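Local coordinates for uncharacterized protein (Nostoc punctiforme, PDB 2QDR) that is of unknown function but has the double-stranded beta-helix fold of the cupins and may be a dioxygenase, at residues G247-G252 with P271-D276. Sequence-based numbering, arbitrary orientation.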
# COMPACT_ATOMS: atom_id res chain seq x y z
N GLY A 247 -20.66 12.80 -23.75
CA GLY A 247 -21.58 12.35 -22.71
C GLY A 247 -22.39 13.49 -22.14
O GLY A 247 -22.63 14.48 -22.83
N TYR A 248 -22.83 13.34 -20.89
CA TYR A 248 -23.61 14.38 -20.22
C TYR A 248 -23.49 14.37 -18.73
O TYR A 248 -22.98 13.43 -18.14
CB TYR A 248 -25.12 14.26 -20.52
CG TYR A 248 -25.91 13.24 -19.67
CD1 TYR A 248 -26.02 11.91 -20.06
CD2 TYR A 248 -26.57 13.64 -18.50
CE1 TYR A 248 -26.75 11.01 -19.30
CE2 TYR A 248 -27.28 12.73 -17.73
CZ TYR A 248 -27.37 11.41 -18.15
OH TYR A 248 -28.07 10.49 -17.42
N CYS A 249 -24.01 15.43 -18.13
CA CYS A 249 -24.07 15.55 -16.68
C CYS A 249 -25.16 16.54 -16.28
O CYS A 249 -25.11 17.71 -16.64
CB CYS A 249 -22.75 15.98 -16.06
SG CYS A 249 -22.88 16.02 -14.26
N ASP A 250 -26.17 16.02 -15.58
CA ASP A 250 -27.26 16.83 -15.09
C ASP A 250 -26.72 17.52 -13.87
O ASP A 250 -26.11 16.87 -13.04
CB ASP A 250 -28.50 16.01 -14.71
CG ASP A 250 -29.12 15.29 -15.89
OD1 ASP A 250 -28.90 15.69 -17.03
OD2 ASP A 250 -29.87 14.32 -15.66
N VAL A 251 -26.87 18.84 -13.81
CA VAL A 251 -26.44 19.62 -12.65
C VAL A 251 -27.69 20.45 -12.34
O VAL A 251 -27.99 21.45 -12.99
CB VAL A 251 -25.11 20.38 -12.88
CG1 VAL A 251 -25.07 21.14 -14.21
CG2 VAL A 251 -24.83 21.30 -11.70
N GLY A 252 -28.46 19.97 -11.36
CA GLY A 252 -29.71 20.59 -10.97
C GLY A 252 -30.68 20.14 -12.04
O GLY A 252 -30.68 18.97 -12.40
N PRO A 271 -25.35 22.97 -7.90
CA PRO A 271 -26.32 21.93 -7.55
C PRO A 271 -25.78 20.51 -7.66
O PRO A 271 -24.65 20.30 -8.08
CB PRO A 271 -27.43 22.11 -8.60
CG PRO A 271 -27.26 23.48 -9.14
CD PRO A 271 -25.80 23.75 -9.08
N ARG A 272 -26.61 19.55 -7.29
CA ARG A 272 -26.26 18.15 -7.33
C ARG A 272 -25.97 17.72 -8.76
O ARG A 272 -26.66 18.16 -9.67
CB ARG A 272 -27.43 17.35 -6.76
CG ARG A 272 -27.23 15.87 -6.57
CD ARG A 272 -28.53 15.29 -5.99
NE ARG A 272 -28.34 13.95 -5.44
CZ ARG A 272 -29.27 13.21 -4.83
NH1 ARG A 272 -30.53 13.63 -4.69
NH2 ARG A 272 -28.95 12.02 -4.36
N HIS A 273 -24.94 16.89 -8.94
CA HIS A 273 -24.52 16.37 -10.23
C HIS A 273 -24.94 14.92 -10.38
O HIS A 273 -24.62 14.10 -9.52
CB HIS A 273 -23.01 16.40 -10.39
CG HIS A 273 -22.43 17.76 -10.55
ND1 HIS A 273 -22.46 18.73 -9.57
CD2 HIS A 273 -21.69 18.28 -11.57
CE1 HIS A 273 -21.83 19.81 -10.00
NE2 HIS A 273 -21.34 19.56 -11.20
N ILE A 274 -25.65 14.60 -11.46
CA ILE A 274 -26.09 13.23 -11.72
C ILE A 274 -25.93 12.91 -13.21
O ILE A 274 -26.22 13.75 -14.05
CB ILE A 274 -27.56 12.94 -11.27
CG1 ILE A 274 -27.83 13.43 -9.83
CG2 ILE A 274 -27.88 11.42 -11.41
CD1 ILE A 274 -29.25 13.16 -9.27
N THR A 275 -25.46 11.70 -13.51
CA THR A 275 -25.30 11.22 -14.89
C THR A 275 -25.24 9.70 -14.93
O THR A 275 -24.40 9.08 -14.29
CB THR A 275 -24.08 11.82 -15.62
OG1 THR A 275 -23.89 11.11 -16.85
CG2 THR A 275 -22.80 11.74 -14.82
N ASP A 276 -26.19 9.10 -15.65
CA ASP A 276 -26.26 7.66 -15.80
C ASP A 276 -25.31 7.16 -16.88
O ASP A 276 -24.93 6.00 -16.85
CB ASP A 276 -27.69 7.22 -16.14
CG ASP A 276 -28.69 7.51 -15.02
OD1 ASP A 276 -28.30 7.58 -13.83
OD2 ASP A 276 -29.88 7.63 -15.34
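Thr275 OG1 is held by two hydrogen bonds: it donates to Tyr248 O at 2.8 Å, arriving above the carbonyl plane, and accepts from the backbone N of Gly278. Thr275 OG1 also sits over the centre of the Tyr248 ring, 3.6 Å above its plane. Tyr248 CG lies between its own backbone N and carbonyl carbon (chi1 82°), which sends the ring past Thr275 and brings Tyr248 OH to Asp276, whose backbone N donates to Tyr248 OH at 2.9 Å in a nearly straight bond (164°). Arg255 adds a cation-pi contact to this ring. With an alanine here in place of Tyr248, Asp276 N is likely to lose its acceptor and Thr275 OG1 the ring face over it.

Further along, strands 248-251 and 273-275 run antiparallel, neighbours in a sheet of the double-stranded beta-helix that gives cupins their barrel. Asp250 and Ile274 form the hydrogen-bonded pair, with Asp250 N to Ile274 O at 2.7 Å and Ile274 N to Asp250 O at 2.8 Å, and Gly252 N donates to Arg272 O beyond it. The Asp250 carboxylate turns to Arg255 in a salt bridge.

Val251 and His273 form the adjoining non-hydrogen-bonded pair, their side chains pointing the same way. Val251 CG2 lies over one face of the His273 ring, 4.0 Å from its centroid and offset toward the rim, a CH-pi contact, and also touches Pro271 CD at 3.7 Å. Cys249 SG meets the His273 ring at its edge, 3.7 Å from His273 CD2.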